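Local structure of putative uncharacterized protein (Enterobacter cloacae, 4HFK) at residues B[13-18]-B[56-61]; B[63-68]-B[87-92]. The protein probably acts as the immunity protein of a type VI secretion system amidase, binding that effector to shield the producing bacterium from it. All blocks are in the same frame, centred on the assembly; numbering follows the deposited sequence.

Contact 1: residues B[13-18]-B[56-61]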
loop_
_atom_site.group_PDB
_atom_site.type_symbol
_atom_site.label_atom_id
_atom_site.label_comp_id
_atom_site.label_asym_id
_atom_site.label_seq_id
_atom_site.Cartn_x
_atom_site.Cartn_y
_atom_site.Cartn_z
ATOM N N GLN B 13 -2.295 -7.534 10.277
ATOM C CA GLN B 13 -2.087 -7.069 8.907
ATOM C C GLN B 13 -3.341 -6.418 8.341
ATOM O O GLN B 13 -3.257 -5.464 7.564
ATOM C CB GLN B 13 -1.667 -8.239 8.009
ATOM C CG GLN B 13 -0.285 -8.791 8.341
ATOM C CD GLN B 13 -0.074 -10.190 7.787
ATOM O OE1 GLN B 13 -1.018 -10.825 7.278
ATOM N NE2 GLN B 13 1.156 -10.681 7.879
ATOM N N ILE B 14 -4.501 -6.952 8.716
ATOM C CA ILE B 14 -5.772 -6.380 8.267
ATOM C C ILE B 14 -5.898 -4.928 8.753
ATOM O O ILE B 14 -6.260 -4.031 7.985
ATOM C CB ILE B 14 -6.966 -7.245 8.721
ATOM C CG1 ILE B 14 -7.043 -8.517 7.864
ATOM C CG2 ILE B 14 -8.288 -6.474 8.589
ATOM C CD1 ILE B 14 -7.939 -9.592 8.447
ATOM N N PHE B 15 -5.555 -4.685 10.015
ATOM C CA PHE B 15 -5.585 -3.330 10.551
ATOM C C PHE B 15 -4.515 -2.435 9.907
ATOM O O PHE B 15 -4.788 -1.283 9.531
ATOM C CB PHE B 15 -5.438 -3.348 12.078
ATOM C CG PHE B 15 -5.753 -2.026 12.722
ATOM C CD1 PHE B 15 -7.072 -1.589 12.825
ATOM C CD2 PHE B 15 -4.743 -1.220 13.216
ATOM C CE1 PHE B 15 -7.377 -0.374 13.409
ATOM C CE2 PHE B 15 -5.041 0.009 13.805
ATOM C CZ PHE B 15 -6.358 0.432 13.905
ATOM N N GLU B 16 -3.297 -2.953 9.772
ATOM C CA GLU B 16 -2.230 -2.213 9.085
ATOM C C GLU B 16 -2.638 -1.788 7.673
ATOM O O GLU B 16 -2.397 -0.656 7.260
ATOM C CB GLU B 16 -0.949 -3.057 9.014
ATOM C CG GLU B 16 -0.252 -3.219 10.368
ATOM C CD GLU B 16 0.715 -4.401 10.400
ATOM O OE1 GLU B 16 0.894 -5.075 9.352
ATOM O OE2 GLU B 16 1.288 -4.657 11.480
ATOM N N ASN B 17 -3.235 -2.709 6.932
ATOM C CA ASN B 17 -3.662 -2.429 5.571
ATOM C C ASN B 17 -4.803 -1.415 5.536
ATOM O O ASN B 17 -4.837 -0.554 4.654
ATOM C CB ASN B 17 -4.014 -3.737 4.844
ATOM C CG ASN B 17 -2.793 -4.645 4.688
ATOM O OD1 ASN B 17 -1.658 -4.181 4.823
ATOM N ND2 ASN B 17 -3.021 -5.936 4.421
ATOM N N TRP B 18 -5.718 -1.492 6.501
ATOM C CA TRP B 18 -6.712 -0.436 6.651
ATOM C C TRP B 18 -6.024 0.919 6.797
ATOM O O TRP B 18 -6.340 1.875 6.070
ATOM C CB TRP B 18 -7.645 -0.681 7.846
ATOM C CG TRP B 18 -8.714 0.404 7.970
ATOM C CD1 TRP B 18 -9.929 0.443 7.331
ATOM C CD2 TRP B 18 -8.636 1.609 8.755
ATOM N NE1 TRP B 18 -10.617 1.590 7.688
ATOM C CE2 TRP B 18 -9.849 2.317 8.559
ATOM C CE3 TRP B 18 -7.677 2.143 9.621
ATOM C CZ2 TRP B 18 -10.110 3.544 9.186
ATOM C CZ3 TRP B 18 -7.943 3.355 10.250
ATOM C CH2 TRP B 18 -9.154 4.041 10.027
ATOM N N GLU B 56 -11.385 4.959 14.682
ATOM C CA GLU B 56 -11.589 6.390 14.916
ATOM C C GLU B 56 -10.316 7.035 15.455
ATOM O O GLU B 56 -9.874 8.062 14.947
ATOM C CB GLU B 56 -12.757 6.624 15.890
ATOM C CG GLU B 56 -14.093 6.045 15.415
ATOM C CD GLU B 56 -15.172 6.121 16.476
ATOM O OE1 GLU B 56 -14.963 6.812 17.501
ATOM O OE2 GLU B 56 -16.231 5.485 16.286
ATOM N N LYS B 57 -9.722 6.431 16.480
ATOM C CA LYS B 57 -8.465 6.944 17.027
ATOM C C LYS B 57 -7.323 6.859 16.013
ATOM O O LYS B 57 -6.517 7.781 15.901
ATOM C CB LYS B 57 -8.086 6.190 18.302
ATOM C CG LYS B 57 -9.076 6.398 19.448
ATOM C CD LYS B 57 -8.568 5.752 20.730
ATOM C CE LYS B 57 -9.535 5.976 21.885
ATOM N NZ LYS B 57 -9.069 5.272 23.115
ATOM N N ALA B 58 -7.262 5.756 15.269
ATOM C CA ALA B 58 -6.220 5.571 14.262
ATOM C C ALA B 58 -6.260 6.667 13.204
ATOM O O ALA B 58 -5.222 7.115 12.716
ATOM C CB ALA B 58 -6.347 4.198 13.611
ATOM N N ASP B 59 -7.462 7.093 12.838
ATOM C CA ASP B 59 -7.614 8.145 11.845
ATOM C C ASP B 59 -7.004 9.456 12.340
ATOM O O ASP B 59 -6.427 10.210 11.561
ATOM C CB ASP B 59 -9.087 8.346 11.487
ATOM C CG ASP B 59 -9.260 9.066 10.168
ATOM O OD1 ASP B 59 -8.855 8.503 9.127
ATOM O OD2 ASP B 59 -9.802 10.188 10.173
ATOM N N GLU B 60 -7.134 9.729 13.636
ATOM C CA GLU B 60 -6.486 10.901 14.226
ATOM C C GLU B 60 -4.968 10.763 14.188
ATOM O O GLU B 60 -4.254 11.723 13.881
ATOM C CB GLU B 60 -6.929 11.088 15.680
ATOM C CG GLU B 60 -8.391 11.470 15.841
ATOM N N VAL B 61 -4.473 9.572 14.517
ATOM C CA VAL B 61 -3.034 9.334 14.504
ATOM C C VAL B 61 -2.509 9.532 13.086
ATOM O O VAL B 61 -1.485 10.183 12.875
ATOM C CB VAL B 61 -2.687 7.919 15.038
ATOM C CG1 VAL B 61 -1.226 7.607 14.819
ATOM C CG2 VAL B 61 -3.036 7.817 16.520
#

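Contact 2: residues B[63-68]-B[87-92]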
loop_
_atom_site.group_PDB
_atom_site.type_symbol
_atom_site.label_atom_id
_atom_site.label_comp_id
_atom_site.label_asym_id
_atom_site.label_seq_id
_atom_site.Cartn_x
_atom_site.Cartn_y
_atom_site.Cartn_z
ATOM N N VAL B 63 -3.734 11.459 10.650
ATOM C CA VAL B 63 -3.701 12.871 10.267
ATOM C C VAL B 63 -2.474 13.570 10.868
ATOM O O VAL B 63 -1.821 14.383 10.203
ATOM C CB VAL B 63 -5.011 13.598 10.655
ATOM C CG1 VAL B 63 -4.885 15.095 10.429
ATOM C CG2 VAL B 63 -6.181 13.048 9.836
ATOM N N SER B 64 -2.143 13.212 12.110
ATOM C CA SER B 64 -0.993 13.782 12.793
ATOM C C SER B 64 0.338 13.325 12.186
ATOM O O SER B 64 1.239 14.138 11.973
ATOM C CB SER B 64 -1.042 13.434 14.282
ATOM O OG SER B 64 0.075 13.991 14.961
ATOM N N LEU B 65 0.469 12.028 11.914
ATOM C CA LEU B 65 1.726 11.499 11.380
ATOM C C LEU B 65 1.979 11.914 9.924
ATOM O O LEU B 65 3.130 12.102 9.521
ATOM C CB LEU B 65 1.792 9.972 11.531
ATOM C CG LEU B 65 2.030 9.434 12.947
ATOM C CD1 LEU B 65 2.141 7.912 12.949
ATOM C CD2 LEU B 65 3.277 10.037 13.557
ATOM N N LEU B 66 0.906 12.066 9.145
ATOM C CA LEU B 66 1.021 12.486 7.744
ATOM C C LEU B 66 1.736 13.832 7.604
ATOM O O LEU B 66 2.331 14.119 6.561
ATOM C CB LEU B 66 -0.353 12.540 7.062
ATOM C CG LEU B 66 -0.886 11.225 6.481
ATOM C CD1 LEU B 66 -2.268 11.414 5.879
ATOM C CD2 LEU B 66 0.064 10.657 5.430
ATOM N N LYS B 67 1.701 14.639 8.662
ATOM C CA LYS B 67 2.364 15.941 8.648
ATOM C C LYS B 67 3.894 15.832 8.627
ATOM O O LYS B 67 4.586 16.778 8.245
ATOM C CB LYS B 67 1.908 16.776 9.847
ATOM C CG LYS B 67 0.421 17.125 9.811
ATOM C CD LYS B 67 -0.013 17.816 11.098
ATOM C CE LYS B 67 -1.477 18.252 11.009
ATOM N NZ LYS B 67 -1.936 18.923 12.264
ATOM N N GLN B 68 4.421 14.691 9.056
ATOM C CA GLN B 68 5.865 14.479 9.030
ATOM C C GLN B 68 6.351 14.524 7.584
ATOM O O GLN B 68 5.716 13.951 6.691
ATOM C CB GLN B 68 6.221 13.131 9.652
ATOM C CG GLN B 68 6.221 13.116 11.167
ATOM C CD GLN B 68 7.471 12.457 11.713
ATOM O OE1 GLN B 68 7.875 11.392 11.247
ATOM N NE2 GLN B 68 8.109 13.101 12.685
ATOM N N ALA B 87 1.450 2.959 9.012
ATOM C CA ALA B 87 0.712 1.735 9.343
ATOM C C ALA B 87 1.464 0.870 10.356
ATOM O O ALA B 87 0.858 0.170 11.177
ATOM C CB ALA B 87 0.423 0.939 8.080
ATOM N N ASN B 88 2.787 0.920 10.288
ATOM C CA ASN B 88 3.638 0.098 11.140
ATOM C C ASN B 88 4.312 0.869 12.268
ATOM O O ASN B 88 5.295 0.391 12.852
ATOM C CB ASN B 88 4.695 -0.601 10.284
ATOM C CG ASN B 88 4.084 -1.640 9.374
ATOM O OD1 ASN B 88 3.860 -2.777 9.789
ATOM N ND2 ASN B 88 3.765 -1.246 8.137
ATOM N N SER B 89 3.785 2.049 12.586
ATOM C CA SER B 89 4.400 2.893 13.603
ATOM C C SER B 89 3.985 2.493 15.016
ATOM O O SER B 89 2.935 1.863 15.214
ATOM C CB SER B 89 4.036 4.363 13.371
ATOM O OG SER B 89 2.669 4.590 13.680
ATOM N N ASP B 90 4.813 2.879 15.987
ATOM C CA ASP B 90 4.506 2.695 17.402
ATOM C C ASP B 90 3.218 3.431 17.791
ATOM O O ASP B 90 2.451 2.958 18.631
ATOM C CB ASP B 90 5.671 3.196 18.273
ATOM C CG ASP B 90 6.866 2.244 18.280
ATOM O OD1 ASP B 90 6.860 1.232 17.541
ATOM O OD2 ASP B 90 7.831 2.521 19.036
ATOM N N ALA B 91 2.975 4.584 17.177
ATOM C CA ALA B 91 1.772 5.350 17.503
ATOM C C ALA B 91 0.481 4.614 17.128
ATOM O O ALA B 91 -0.543 4.751 17.794
ATOM C CB ALA B 91 1.820 6.734 16.855
ATOM N N ILE B 92 0.526 3.832 16.058
ATOM C CA ILE B 92 -0.646 3.079 15.623
ATOM C C ILE B 92 -0.763 1.760 16.403
ATOM O O ILE B 92 -1.865 1.231 16.594
ATOM C CB ILE B 92 -0.574 2.819 14.094
ATOM C CG1 ILE B 92 -0.959 4.095 13.319
ATOM C CG2 ILE B 92 -1.461 1.643 13.677
ATOM C CD1 ILE B 92 -2.475 4.386 13.319
#

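Contact 1: residues B[13-18]-B[56-61]
Asp59, whose backbone N lies at the edge of the Trp18 indole, has its carboxylate held by two basic partners: OD1 makes a salt bridge with Arg22 NE and a longer, weak ion pair with Lys26 NZ. Both lie farther along the helix of Trp18, and their charges probably favour the ionised acid.

The direct contact is apolar and centres on the methyl of Ala58. Phe15 CZ reaches Ala58 CB at 3.8 Å. From one turn later, Trp18 CZ3 comes to the same CB, also at 3.8 Å. Both aromatic side chains stand with CG anti to the backbone N (chi1 -168° for Phe15, -178° for Trp18), which sends both rings the same way. Their planes are turned only slightly against each other, and Phe55 meets each of them edge to face. Trp18 also packs on Trp44 and Ala41 of helix 31-47, and on an apolar side chain of another protein in the assembly.

The segment axes approach to 11.8 Å and cross at -48°, a separation consistent with large rings on one side. Two rings of helix 11-27 on one alanine of helix 52-66 make this part of the buried core of a small all-helical fold.

Contact 2: residues B[63-68]-B[87-92]
Leu65 meets Ser89 and Ala91 through a single branch, CD1, a simple example of one methyl closing a loop onto a helix. In the apolar part, CD1 lies 4.1 Å from Ala91 CB and 4.0 Å from Ser89 CB; CG lies beside the backbone N (chi1 -73°) and CD1 continues anti to CA (chi2 -177°). The same methyl comes to 3.4 Å from Ser89 OG, a van der Waals contact with a hydroxyl already engaged elsewhere.

The polar interactions stay on one side or the other, within a segment or with residues of helix 79-87. Ser89 OG accepts from Ile92 N at 3.3 Å with an N-H...O angle of 146°, an ST motif using an N-H shared with a weak bond to Ser89 O, and donates to Ile86 O of the preceding helix. The hydroxyl is used in both directions, which should restrain its rotation. Gln68 N bonds to Leu65 O at 2.9 Å, while Lys82 NZ ties down Leu66 O and Gln68 O.

Leu65 and Leu66 also lean on Ile86, and Leu65 packs on Leu3 and Ser89 on Pro4 of the second subunit. The loop is seated where the C-terminal parts of helices 52-66 and 79-87 meet.

In the fold
From the N terminus the chain runs through helices 11-27 and 31-47 before helix 52-66 returns to the first of them; contact 1 closes that long, mostly helical excursion. Helix 52-66 then supplies one side of contact 2, which closes a shorter loop containing helix 79-87. The two closures follow one another in series, neither nested nor crossed, and their centres lie about 10 Å apart. They also touch. Val61 CG1 packs at 3.8 Å on Ala91 CB and on Ile92 CD1, and Glu16 meets Ala87 and Asn88. Segment 87-92 therefore bridges helices 11-27 and 52-66, binding the C-terminal part of the chain to its core.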